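Side-chain contacts in Wss1p (Saccharomyces cerevisiae FostersO, PDB 5XBN), which cleaves DNA-bound proteins as a zinc metalloendopeptidase and so takes part in the repair of toxic DNA-protein cross-links: residues 52-57 / 142-147; 78-83 / 110-115; 93-96 / 102-105; 116-121 / 127-132. All blocks are in the same frame, centred on the assembly; numbering follows the deposited sequence.

How the interactions relate
All four contacts lie in one WLM metalloprotease domain. Interactions 2 and 4 share helix 106-118 and the zinc ion: the first sets the helix against edge strand 81-84, the second against helix 127-145. Interaction 1 uses the far end of helix 127-145, away from the zinc, where it meets the junction of helices 41-54 and 56-62. Interaction 3 sits before helix 106-118 in the chain. It combines two backbone hydrogen bonds with an arginine lying against a phenylalanine. Interaction 2 is a small van der Waals contact at the surface. Interactions 1, 3 and 4 are partly buried. Interaction 1 has a salt bridge with a weak hydrogen bond, and interaction 4 packs an aromatic ring on a zinc ligand.

Interaction 1 (52-57 / 142-147); sequences AHKVSY and VIEQRG
The backbones stay well apart, with CA of Lys54 7.3 Å from CA of Glu144 and CA of Tyr57 7.4 Å from CA of Ile143, and side chains fill the gap. Lys54 and Glu144 cross at about a right angle. The lysine chain bends at chi3 (107°), which turns its ammonium end to the carboxylate. NZ of Lys54 lies 3.3 Å from OE1 of Glu144, a salt bridge whose hydrogen bond is weak. The other oxygen, OE2, accepts from Gln140, one turn back on the same helix. The contact joins the C-terminal end of helix 127-145 to the junction between helices 41-54 and 56-62. Gly147 closes the long helix with a Schellman motif. Were Glu144 an alanine, the Lys54 ammonium would probably be left without its carboxylate mate, and Gln140 without one acceptor. Beside this pair, Ile143 packs on Tyr57. CD1 of Ile143 approaches the tyrosine ring obliquely, 3.8 Å from CD1 of Tyr57. CG2 of Ile143 rests 4.0 Å from CB of Tyr57, so both isoleucine branches take part. Leu148 touches both Tyr57 and Ile143. At the helix junction, Ser56 OG donates to His53 O at 2.8 Å, in the carbonyl plane, and Ser56 N binds the same oxygen.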
loop_
_atom_site.group_PDB
_atom_site.type_symbol
_atom_site.label_atom_id
_atom_site.label_comp_id
_atom_site.label_asym_id
_atom_site.label_seq_id
_atom_site.Cartn_x
_atom_site.Cartn_y
_atom_site.Cartn_z
ATOM N N ALA A 52 -1.014 5.353 -3.418
ATOM C CA ALA A 52 -2.473 5.451 -3.526
ATOM C C ALA A 52 -2.910 5.748 -4.950
ATOM O O ALA A 52 -3.827 5.136 -5.466
ATOM C CB ALA A 52 -3.004 6.523 -2.588
ATOM N N HIS A 53 -2.247 6.704 -5.582
ATOM C CA HIS A 53 -2.558 7.057 -6.957
ATOM C C HIS A 53 -2.302 5.888 -7.889
ATOM O O HIS A 53 -3.137 5.549 -8.734
ATOM C CB HIS A 53 -1.724 8.270 -7.390
ATOM C CG HIS A 53 -1.846 8.600 -8.841
ATOM N ND1 HIS A 53 -3.057 8.846 -9.446
ATOM C CD2 HIS A 53 -0.908 8.724 -9.810
ATOM C CE1 HIS A 53 -2.865 9.114 -10.725
ATOM N NE2 HIS A 53 -1.570 9.042 -10.972
ATOM N N LYS A 54 -1.148 5.256 -7.727
ATOM C CA LYS A 54 -0.742 4.235 -8.681
ATOM C C LYS A 54 -1.667 3.015 -8.638
ATOM O O LYS A 54 -1.854 2.372 -9.670
ATOM C CB LYS A 54 0.696 3.809 -8.440
ATOM C CG LYS A 54 1.710 4.820 -8.985
ATOM C CD LYS A 54 3.133 4.360 -8.735
ATOM C CE LYS A 54 3.783 3.883 -10.032
ATOM N NZ LYS A 54 5.103 3.253 -9.780
ATOM N N VAL A 55 -2.242 2.701 -7.474
ATOM C CA VAL A 55 -3.160 1.543 -7.399
ATOM C C VAL A 55 -4.623 1.866 -7.647
ATOM O O VAL A 55 -5.484 1.010 -7.467
ATOM C CB VAL A 55 -3.123 0.821 -6.028
ATOM C CG1 VAL A 55 -1.814 0.188 -5.829
ATOM C CG2 VAL A 55 -3.494 1.749 -4.866
ATOM N N SER A 56 -4.912 3.088 -8.071
ATOM C CA SER A 56 -6.306 3.517 -8.180
ATOM C C SER A 56 -7.090 2.704 -9.212
ATOM O O SER A 56 -8.242 2.286 -8.987
ATOM C CB SER A 56 -6.363 5.014 -8.519
ATOM O OG SER A 56 -5.731 5.287 -9.758
ATOM N N TYR A 57 -6.459 2.453 -10.348
ATOM C CA TYR A 57 -7.144 1.761 -11.433
ATOM C C TYR A 57 -7.443 0.313 -11.048
ATOM O O TYR A 57 -8.533 -0.203 -11.319
ATOM C CB TYR A 57 -6.281 1.816 -12.699
ATOM C CG TYR A 57 -7.020 1.481 -13.978
ATOM C CD1 TYR A 57 -7.121 0.168 -14.420
ATOM C CD2 TYR A 57 -7.601 2.482 -14.752
ATOM C CE1 TYR A 57 -7.780 -0.147 -15.601
ATOM C CE2 TYR A 57 -8.262 2.175 -15.943
ATOM C CZ TYR A 57 -8.348 0.858 -16.354
ATOM O OH TYR A 57 -8.997 0.529 -17.529
ATOM N N VAL A 142 0.990 -4.146 -15.669
ATOM C CA VAL A 142 0.452 -3.777 -16.974
ATOM C C VAL A 142 -0.223 -2.422 -16.900
ATOM O O VAL A 142 -0.100 -1.608 -17.810
ATOM C CB VAL A 142 -0.570 -4.820 -17.500
ATOM C CG1 VAL A 142 -1.226 -4.338 -18.791
ATOM C CG2 VAL A 142 0.102 -6.175 -17.703
ATOM N N ILE A 143 -0.966 -2.195 -15.820
ATOM C CA ILE A 143 -1.595 -0.895 -15.610
ATOM C C ILE A 143 -0.575 0.245 -15.616
ATOM O O ILE A 143 -0.799 1.288 -16.224
ATOM C CB ILE A 143 -2.376 -0.873 -14.280
ATOM C CG1 ILE A 143 -3.630 -1.743 -14.405
ATOM C CG2 ILE A 143 -2.735 0.550 -13.896
ATOM C CD1 ILE A 143 -4.358 -2.025 -13.063
ATOM N N GLU A 144 0.542 0.037 -14.936
ATOM C CA GLU A 144 1.575 1.069 -14.846
ATOM C C GLU A 144 2.255 1.258 -16.191
ATOM O O GLU A 144 2.497 2.386 -16.622
ATOM C CB GLU A 144 2.603 0.724 -13.774
ATOM C CG GLU A 144 2.036 0.776 -12.350
ATOM C CD GLU A 144 3.098 0.502 -11.291
ATOM O OE1 GLU A 144 4.303 0.599 -11.624
ATOM O OE2 GLU A 144 2.739 0.180 -10.133
ATOM N N GLN A 145 2.549 0.149 -16.858
ATOM C CA GLN A 145 3.226 0.197 -18.157
ATOM C C GLN A 145 2.430 1.022 -19.159
ATOM O O GLN A 145 2.997 1.762 -19.970
ATOM C CB GLN A 145 3.428 -1.219 -18.685
ATOM C CG GLN A 145 4.745 -1.469 -19.375
ATOM C CD GLN A 145 4.781 -2.836 -20.019
ATOM O OE1 GLN A 145 3.734 -3.416 -20.330
ATOM N NE2 GLN A 145 5.977 -3.368 -20.213
ATOM N N ARG A 146 1.110 0.888 -19.095
ATOM C CA ARG A 146 0.220 1.588 -20.015
ATOM C C ARG A 146 -0.260 2.922 -19.460
ATOM O O ARG A 146 -1.023 3.635 -20.111
ATOM C CB ARG A 146 -0.971 0.697 -20.361
ATOM C CG ARG A 146 -0.540 -0.656 -20.899
ATOM C CD ARG A 146 -1.663 -1.357 -21.628
ATOM N NE ARG A 146 -1.281 -2.718 -21.981
ATOM C CZ ARG A 146 -1.992 -3.507 -22.775
ATOM N NH1 ARG A 146 -3.124 -3.061 -23.309
ATOM N NH2 ARG A 146 -1.573 -4.738 -23.035
ATOM N N GLY A 147 0.191 3.258 -18.255
ATOM C CA GLY A 147 -0.166 4.517 -17.624
ATOM C C GLY A 147 -1.654 4.687 -17.377
ATOM O O GLY A 147 -2.171 5.803 -17.414
#

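Interaction 2 (78-83 / 110-115); sequences RLLGMN and MGTMLH. With ZN (zinc ion), chain B.
Thr112 of helix 106-118 packs against Leu80 and Gly81, where the chain enters edge strand 81-84 of the mixed sheet. The helix carries the HExxH zinc motif, so the contact sets the metal-bearing helix against the strand that runs past the active site. Thr112 has CG2 anti to its own N and OG1 beside it (chi1 -65°). This sends the methyl to the backbone at the start of the strand, with CG2 3.5 Å from O of Leu80 and 3.8 Å from CA of Gly81. Leu80 holds CG anti to its carbonyl carbon (chi1 -66°), and OG1 of Thr112 lies 3.9 Å from CB and 4.1 Å from CD1 of Leu80. Gly81 makes this closeness possible: a side chain on it would run into the threonine methyl. A serine at Thr112 would probably open a gap beside Gly81, because the methyl that fills it would be gone. The Leu80 carbonyl also accepts a backbone hydrogen bond from Arg93 of the neighbouring strand. One turn on, His115 does not touch 78-83 but binds the zinc ion, completed by His119, His125 and a water. With CG anti to the backbone N (chi1 -180°), its ring is carried off the helix, and NE2 of His115 meets zinc at 2.0 Å.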
loop_
_atom_site.group_PDB
_atom_site.type_symbol
_atom_site.label_atom_id
_atom_site.label_comp_id
_atom_site.label_asym_id
_atom_site.label_seq_id
_atom_site.Cartn_x
_atom_site.Cartn_y
_atom_site.Cartn_z
ATOM N N ARG A 78 10.031 -7.665 11.031
ATOM C CA ARG A 78 9.544 -8.510 9.948
ATOM C C ARG A 78 8.187 -8.022 9.439
ATOM O O ARG A 78 7.693 -8.481 8.412
ATOM C CB ARG A 78 9.447 -9.967 10.393
ATOM C CG ARG A 78 10.530 -10.855 9.788
ATOM N N LEU A 79 7.604 -7.078 10.167
ATOM C CA LEU A 79 6.293 -6.535 9.833
ATOM C C LEU A 79 6.404 -5.425 8.775
ATOM O O LEU A 79 7.065 -4.409 8.996
ATOM C CB LEU A 79 5.626 -6.013 11.103
ATOM C CG LEU A 79 4.125 -5.780 11.127
ATOM C CD1 LEU A 79 3.398 -6.922 10.423
ATOM C CD2 LEU A 79 3.699 -5.665 12.580
ATOM N N LEU A 80 5.755 -5.625 7.631
ATOM C CA LEU A 80 5.840 -4.674 6.524
ATOM C C LEU A 80 4.507 -3.990 6.222
ATOM O O LEU A 80 4.469 -2.904 5.642
ATOM C CB LEU A 80 6.328 -5.381 5.263
ATOM C CG LEU A 80 7.754 -5.924 5.304
ATOM C CD1 LEU A 80 8.102 -6.576 3.977
ATOM C CD2 LEU A 80 8.714 -4.811 5.632
ATOM N N GLY A 81 3.416 -4.636 6.604
ATOM C CA GLY A 81 2.095 -4.102 6.324
ATOM C C GLY A 81 1.043 -4.830 7.123
ATOM O O GLY A 81 1.312 -5.874 7.709
HETATM N N MSE A 82 -0.159 -4.268 7.186
HETATM C CA MSE A 82 -1.240 -4.908 7.923
HETATM C C MSE A 82 -2.592 -4.422 7.420
HETATM O O MSE A 82 -2.714 -3.309 6.919
HETATM C CB MSE A 82 -1.100 -4.633 9.422
HETATM C CG MSE A 82 -2.015 -5.396 10.314
HETATM SE SE MSE A 82 -1.407 -5.192 12.157
HETATM C CE MSE A 82 0.287 -6.063 11.987
ATOM N N ASN A 83 -3.602 -5.273 7.521
ATOM C CA ASN A 83 -4.924 -4.907 7.041
ATOM C C ASN A 83 -5.903 -5.128 8.163
ATOM O O ASN A 83 -6.170 -6.268 8.537
ATOM C CB ASN A 83 -5.309 -5.716 5.794
ATOM C CG ASN A 83 -6.669 -5.314 5.220
ATOM O OD1 ASN A 83 -7.603 -4.993 5.955
ATOM N ND2 ASN A 83 -6.781 -5.339 3.891
HETATM N N MSE A 110 4.959 -1.214 -2.988
HETATM C CA MSE A 110 3.809 -1.571 -3.820
HETATM C C MSE A 110 3.471 -3.047 -3.653
HETATM O O MSE A 110 2.299 -3.434 -3.685
HETATM C CB MSE A 110 4.065 -1.271 -5.295
HETATM C CG MSE A 110 2.910 -1.693 -6.227
HETATM SE SE MSE A 110 1.211 -0.834 -5.794
HETATM C CE MSE A 110 2.018 0.956 -5.757
ATOM N N GLY A 111 4.505 -3.866 -3.473
ATOM C CA GLY A 111 4.298 -5.292 -3.310
ATOM C C GLY A 111 3.527 -5.561 -2.043
ATOM O O GLY A 111 2.608 -6.378 -2.019
ATOM N N THR A 112 3.900 -4.854 -0.984
ATOM C CA THR A 112 3.191 -4.958 0.284
ATOM C C THR A 112 1.777 -4.399 0.184
ATOM O O THR A 112 0.828 -4.961 0.753
ATOM C CB THR A 112 3.968 -4.238 1.385
ATOM O OG1 THR A 112 5.203 -4.927 1.584
ATOM C CG2 THR A 112 3.171 -4.225 2.690
HETATM N N MSE A 113 1.618 -3.303 -0.550
HETATM C CA MSE A 113 0.285 -2.757 -0.754
HETATM C C MSE A 113 -0.642 -3.786 -1.397
HETATM O O MSE A 113 -1.780 -3.959 -0.956
HETATM C CB MSE A 113 0.329 -1.495 -1.615
HETATM C CG MSE A 113 -1.040 -0.870 -1.872
HETATM SE SE MSE A 113 -1.939 -0.233 -0.233
HETATM C CE MSE A 113 -3.527 0.559 -1.040
ATOM N N LEU A 114 -0.162 -4.481 -2.425
ATOM C CA LEU A 114 -0.999 -5.460 -3.104
ATOM C C LEU A 114 -1.290 -6.669 -2.210
ATOM O O LEU A 114 -2.391 -7.223 -2.250
ATOM C CB LEU A 114 -0.352 -5.905 -4.414
ATOM C CG LEU A 114 -0.147 -4.778 -5.446
ATOM C CD1 LEU A 114 0.507 -5.310 -6.713
ATOM C CD2 LEU A 114 -1.443 -4.085 -5.779
ATOM N N HIS A 115 -0.305 -7.075 -1.412
ATOM C CA HIS A 115 -0.515 -8.104 -0.399
ATOM C C HIS A 115 -1.660 -7.707 0.523
ATOM O O HIS A 115 -2.569 -8.491 0.797
ATOM C CB HIS A 115 0.769 -8.319 0.423
ATOM C CG HIS A 115 0.653 -9.367 1.494
ATOM N ND1 HIS A 115 1.384 -10.539 1.467
ATOM C CD2 HIS A 115 -0.088 -9.414 2.630
ATOM C CE1 HIS A 115 1.091 -11.264 2.532
ATOM N NE2 HIS A 115 0.203 -10.603 3.259
HETATM ZN ZN ZN B . -0.771 -11.310 4.816
HETATM O O HOH W 1 -0.013 -10.988 6.598
#

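Interaction 3 (93-96 / 102-105); sequences RLRC and QFLP
With CG anti to the carbonyl carbon in both Arg95 (chi1 -62°) and Phe103 (chi1 -69°), the two side chains rise side by side and point the same way. The arginine stays extended from CG to NE. CE1 of Phe103 sits over the centre of one face of the Arg95 guanidinium, 3.6 Å from CZ of Arg95, and the guanidinium comes to the ring obliquely. The planes are 46° apart, so the groups are not stacked flat. The aliphatic part joins in, with CG of Arg95 3.8 Å from CD1 of Phe103. The guanidinium is held by others too: NE forms a salt bridge with Glu71, and NH1 donates to the carbonyls of Pro39 and Glu100.

Beneath this pair the backbones form an antiparallel, non-hydrogen-bonded pair of Arg95 and Phe103. Hydrogen bonds flank it. N of Leu104 donates to O of Leu94 at 2.8 Å, tilted from the carbonyl plane. N of Cys96 donates to O of Gln102 at 2.7 Å, nearly straight. SG of Cys96 lies 3.7 Å from CD2 of Leu104, and CD1 of Leu104 reaches O of Arg93 at 3.6 Å.

The contact closes the loop between strand 89-96 and helix 106-118. Phe103 also packs on Ala44 and Leu47 of helix 41-54, while Leu94 and Leu104 touch Ile109 of helix 106-118.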
loop_
_atom_site.group_PDB
_atom_site.type_symbol
_atom_site.label_atom_id
_atom_site.label_comp_id
_atom_site.label_asym_id
_atom_site.label_seq_id
_atom_site.Cartn_x
_atom_site.Cartn_y
_atom_site.Cartn_z
ATOM N N ARG A 93 4.609 -0.106 6.113
ATOM C CA ARG A 93 5.949 0.351 6.468
ATOM C C ARG A 93 6.563 1.033 5.256
ATOM O O ARG A 93 6.630 0.434 4.184
ATOM C CB ARG A 93 6.831 -0.811 6.920
ATOM C CG ARG A 93 8.243 -0.362 7.305
ATOM C CD ARG A 93 9.164 -1.563 7.505
ATOM N NE ARG A 93 8.857 -2.335 8.710
ATOM C CZ ARG A 93 9.298 -2.035 9.926
ATOM N NH1 ARG A 93 10.063 -0.966 10.114
ATOM N NH2 ARG A 93 8.981 -2.804 10.956
ATOM N N LEU A 94 6.987 2.286 5.419
ATOM C CA LEU A 94 7.591 3.052 4.329
ATOM C C LEU A 94 9.107 3.146 4.460
ATOM O O LEU A 94 9.803 3.447 3.496
ATOM C CB LEU A 94 7.025 4.474 4.287
ATOM C CG LEU A 94 5.523 4.657 4.093
ATOM C CD1 LEU A 94 5.212 6.141 4.037
ATOM C CD2 LEU A 94 5.033 3.957 2.832
ATOM N N ARG A 95 9.603 2.893 5.663
ATOM C CA ARG A 95 11.002 3.156 5.991
ATOM C C ARG A 95 11.777 1.891 6.344
ATOM O O ARG A 95 11.219 0.964 6.922
ATOM C CB ARG A 95 11.069 4.142 7.157
ATOM C CG ARG A 95 10.458 5.491 6.854
ATOM C CD ARG A 95 10.210 6.263 8.133
ATOM N NE ARG A 95 9.468 7.485 7.871
ATOM C CZ ARG A 95 10.036 8.644 7.555
ATOM N NH1 ARG A 95 11.362 8.730 7.474
ATOM N NH2 ARG A 95 9.281 9.709 7.321
ATOM N N CYS A 96 13.068 1.866 6.015
ATOM C CA CYS A 96 13.932 0.738 6.383
ATOM C C CYS A 96 13.945 0.503 7.892
ATOM O O CYS A 96 14.059 1.445 8.681
ATOM C CB CYS A 96 15.362 0.969 5.876
ATOM S SG CYS A 96 15.620 0.472 4.158
ATOM N N GLN A 102 15.898 6.151 5.792
ATOM C CA GLN A 102 15.893 5.566 4.463
ATOM C C GLN A 102 14.528 4.971 4.139
ATOM O O GLN A 102 13.994 4.170 4.906
ATOM C CB GLN A 102 16.976 4.497 4.352
ATOM C CG GLN A 102 17.154 3.938 2.956
ATOM C CD GLN A 102 18.609 3.912 2.531
ATOM O OE1 GLN A 102 19.038 4.715 1.701
ATOM N NE2 GLN A 102 19.379 2.993 3.105
ATOM N N PHE A 103 13.967 5.376 3.007
ATOM C CA PHE A 103 12.708 4.813 2.546
ATOM C C PHE A 103 12.937 3.511 1.788
ATOM O O PHE A 103 13.922 3.368 1.058
ATOM C CB PHE A 103 11.964 5.822 1.665
ATOM C CG PHE A 103 11.454 7.024 2.421
ATOM C CD1 PHE A 103 10.404 6.897 3.315
ATOM C CD2 PHE A 103 12.023 8.272 2.237
ATOM C CE1 PHE A 103 9.931 7.979 4.011
ATOM C CE2 PHE A 103 11.555 9.370 2.938
ATOM C CZ PHE A 103 10.505 9.226 3.825
ATOM N N LEU A 104 12.025 2.558 1.966
ATOM C CA LEU A 104 12.044 1.331 1.180
ATOM C C LEU A 104 11.805 1.673 -0.286
ATOM O O LEU A 104 11.204 2.706 -0.598
ATOM C CB LEU A 104 10.975 0.345 1.678
ATOM C CG LEU A 104 11.030 -0.145 3.129
ATOM C CD1 LEU A 104 9.806 -1.014 3.433
ATOM C CD2 LEU A 104 12.308 -0.928 3.397
ATOM N N PRO A 105 12.274 0.809 -1.200
ATOM C CA PRO A 105 12.017 1.060 -2.620
ATOM C C PRO A 105 10.526 1.007 -2.929
ATOM O O PRO A 105 9.798 0.233 -2.303
ATOM C CB PRO A 105 12.760 -0.084 -3.325
ATOM C CG PRO A 105 13.770 -0.555 -2.337
ATOM C CD PRO A 105 13.125 -0.374 -0.993
#

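Interaction 4 (116-121 / 127-132); sequences ELTHNL and KKFYNK. With ZN (zinc ion), chain B.
The contact belongs to the zinc site of an HExxH metalloprotease, where the C-terminal part of helix 106-118 meets the start of helix 127-145. His119 and Phe129 carry it. The phenylalanine stands with CG anti to its backbone N (chi1 176°), which carries the ring across to the histidine. CE2 of Phe129 lies over one face of the imidazole, offset toward its rim and 3.2 Å from CE1 of His119. The ring planes are 33° apart and the centroids 4.6 Å, so the pair is oblique.

The histidine is held at both nitrogens. ND1 hydrogen-bonds to the carbonyl of Phe122, and NE2 binds the zinc. With a face lying against Phe129 as well, its rotation is probably fixed by these three contacts. Phe129 also meets the rings of His115 and His125 edge-to-face, so one phenylalanine touches all three zinc ligands. Glu116, the probable active-site residue by close similarity, lies on the same helix.

Thr118 crosses the phenylalanine at about a right angle, its methyl CG2 3.4 Å from CD2 of Phe129. The same methyl lies 3.9 Å from CG of Lys132. The threonine hydroxyl turns back to the carbonyl of Leu114. The lysine stem goes on to Leu121, with CE of Lys132 4.0 Å from CD1 of Leu121, and its NZ bonds to Asn62. At the metal, NE2 of His119 is 2.1 Å from the zinc ion.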
loop_
_atom_site.group_PDB
_atom_site.type_symbol
_atom_site.label_atom_id
_atom_site.label_comp_id
_atom_site.label_asym_id
_atom_site.label_seq_id
_atom_site.Cartn_x
_atom_site.Cartn_y
_atom_site.Cartn_z
ATOM N N GLU A 116 -1.617 -6.482 1.024
ATOM C CA GLU A 116 -2.653 -6.071 1.965
ATOM C C GLU A 116 -4.015 -5.877 1.315
ATOM O O GLU A 116 -5.020 -6.142 1.950
ATOM C CB GLU A 116 -2.243 -4.790 2.697
ATOM C CG GLU A 116 -0.922 -4.947 3.460
ATOM C CD GLU A 116 -0.938 -6.080 4.462
ATOM O OE1 GLU A 116 -2.022 -6.443 4.959
ATOM O OE2 GLU A 116 0.144 -6.602 4.775
ATOM N N LEU A 117 -4.052 -5.413 0.063
ATOM C CA LEU A 117 -5.327 -5.328 -0.655
ATOM C C LEU A 117 -5.952 -6.708 -0.816
ATOM O O LEU A 117 -7.162 -6.857 -0.768
ATOM C CB LEU A 117 -5.143 -4.679 -2.032
ATOM C CG LEU A 117 -4.982 -3.156 -1.966
ATOM C CD1 LEU A 117 -4.581 -2.625 -3.339
ATOM C CD2 LEU A 117 -6.292 -2.508 -1.472
ATOM N N THR A 118 -5.121 -7.719 -1.015
ATOM C CA THR A 118 -5.630 -9.081 -1.165
ATOM C C THR A 118 -6.400 -9.495 0.096
ATOM O O THR A 118 -7.391 -10.207 0.010
ATOM C CB THR A 118 -4.478 -10.068 -1.459
ATOM O OG1 THR A 118 -3.781 -9.649 -2.644
ATOM C CG2 THR A 118 -4.995 -11.475 -1.677
ATOM N N HIS A 119 -5.964 -8.995 1.254
ATOM C CA HIS A 119 -6.639 -9.269 2.526
ATOM C C HIS A 119 -7.998 -8.563 2.678
ATOM O O HIS A 119 -8.728 -8.837 3.633
ATOM C CB HIS A 119 -5.734 -8.871 3.707
ATOM C CG HIS A 119 -4.635 -9.850 3.995
ATOM N ND1 HIS A 119 -4.850 -11.211 4.077
ATOM C CD2 HIS A 119 -3.315 -9.665 4.228
ATOM C CE1 HIS A 119 -3.707 -11.818 4.345
ATOM N NE2 HIS A 119 -2.758 -10.902 4.451
ATOM N N ASN A 120 -8.345 -7.658 1.765
ATOM C CA ASN A 120 -9.734 -7.168 1.706
ATOM C C ASN A 120 -10.686 -8.319 1.421
ATOM O O ASN A 120 -11.854 -8.299 1.834
ATOM C CB ASN A 120 -9.913 -6.089 0.623
ATOM C CG ASN A 120 -9.489 -4.710 1.090
ATOM O OD1 ASN A 120 -8.621 -4.570 1.966
ATOM N ND2 ASN A 120 -10.096 -3.677 0.505
ATOM N N LEU A 121 -10.180 -9.328 0.712
ATOM C CA LEU A 121 -10.993 -10.473 0.296
ATOM C C LEU A 121 -10.694 -11.741 1.076
ATOM O O LEU A 121 -11.610 -12.486 1.438
ATOM C CB LEU A 121 -10.783 -10.780 -1.188
ATOM C CG LEU A 121 -11.288 -9.781 -2.223
ATOM C CD1 LEU A 121 -10.814 -10.191 -3.615
ATOM C CD2 LEU A 121 -12.796 -9.704 -2.176
ATOM N N LYS A 127 -4.289 -20.899 -0.740
ATOM C CA LYS A 127 -4.207 -20.862 -2.195
ATOM C C LYS A 127 -5.006 -19.715 -2.785
ATOM O O LYS A 127 -4.547 -19.077 -3.728
ATOM C CB LYS A 127 -4.673 -22.187 -2.792
ATOM C CG LYS A 127 -3.620 -23.259 -2.682
ATOM C CD LYS A 127 -4.070 -24.515 -3.383
ATOM C CE LYS A 127 -3.014 -25.597 -3.302
ATOM N NZ LYS A 127 -3.456 -26.771 -4.104
ATOM N N LYS A 128 -6.189 -19.456 -2.228
ATOM C CA LYS A 128 -7.025 -18.333 -2.657
ATOM C C LYS A 128 -6.260 -17.022 -2.573
ATOM O O LYS A 128 -6.278 -16.208 -3.507
ATOM C CB LYS A 128 -8.280 -18.230 -1.787
ATOM C CG LYS A 128 -9.295 -19.321 -1.989
ATOM C CD LYS A 128 -10.396 -19.228 -0.930
ATOM C CE LYS A 128 -9.811 -19.383 0.467
ATOM N NZ LYS A 128 -10.815 -19.773 1.496
ATOM N N PHE A 129 -5.600 -16.829 -1.437
ATOM C CA PHE A 129 -4.838 -15.612 -1.199
ATOM C C PHE A 129 -3.721 -15.460 -2.227
ATOM O O PHE A 129 -3.606 -14.432 -2.885
ATOM C CB PHE A 129 -4.231 -15.602 0.214
ATOM C CG PHE A 129 -3.346 -14.409 0.467
ATOM C CD1 PHE A 129 -1.990 -14.447 0.144
ATOM C CD2 PHE A 129 -3.870 -13.240 0.994
ATOM C CE1 PHE A 129 -1.180 -13.350 0.337
ATOM C CE2 PHE A 129 -3.053 -12.130 1.183
ATOM C CZ PHE A 129 -1.710 -12.188 0.858
ATOM N N TYR A 130 -2.875 -16.480 -2.342
ATOM C CA TYR A 130 -1.699 -16.356 -3.192
ATOM C C TYR A 130 -2.082 -16.252 -4.667
ATOM O O TYR A 130 -1.433 -15.547 -5.445
ATOM C CB TYR A 130 -0.760 -17.533 -2.964
ATOM C CG TYR A 130 0.024 -17.429 -1.683
ATOM C CD1 TYR A 130 1.008 -16.465 -1.531
ATOM C CD2 TYR A 130 -0.226 -18.289 -0.616
ATOM C CE1 TYR A 130 1.726 -16.363 -0.365
ATOM C CE2 TYR A 130 0.497 -18.196 0.558
ATOM C CZ TYR A 130 1.468 -17.228 0.678
ATOM O OH TYR A 130 2.204 -17.108 1.837
ATOM N N ASN A 131 -3.138 -16.952 -5.051
ATOM C CA ASN A 131 -3.608 -16.876 -6.427
ATOM C C ASN A 131 -4.043 -15.466 -6.778
ATOM O O ASN A 131 -3.670 -14.911 -7.809
ATOM C CB ASN A 131 -4.783 -17.826 -6.667
ATOM C CG ASN A 131 -5.331 -17.683 -8.063
ATOM O OD1 ASN A 131 -4.644 -17.989 -9.032
ATOM N ND2 ASN A 131 -6.537 -17.158 -8.182
ATOM N N LYS A 132 -4.837 -14.879 -5.893
ATOM C CA LYS A 132 -5.312 -13.522 -6.095
ATOM C C LYS A 132 -4.161 -12.514 -6.097
ATOM O O LYS A 132 -4.121 -11.615 -6.944
ATOM C CB LYS A 132 -6.331 -13.167 -5.007
ATOM C CG LYS A 132 -6.874 -11.752 -5.119
ATOM C CD LYS A 132 -7.708 -11.599 -6.359
ATOM C CE LYS A 132 -8.127 -10.165 -6.566
ATOM N NZ LYS A 132 -9.034 -10.103 -7.749
HETATM ZN ZN ZN B . -0.771 -11.310 4.816
HETATM O O HOH W 1 -0.013 -10.988 6.598
#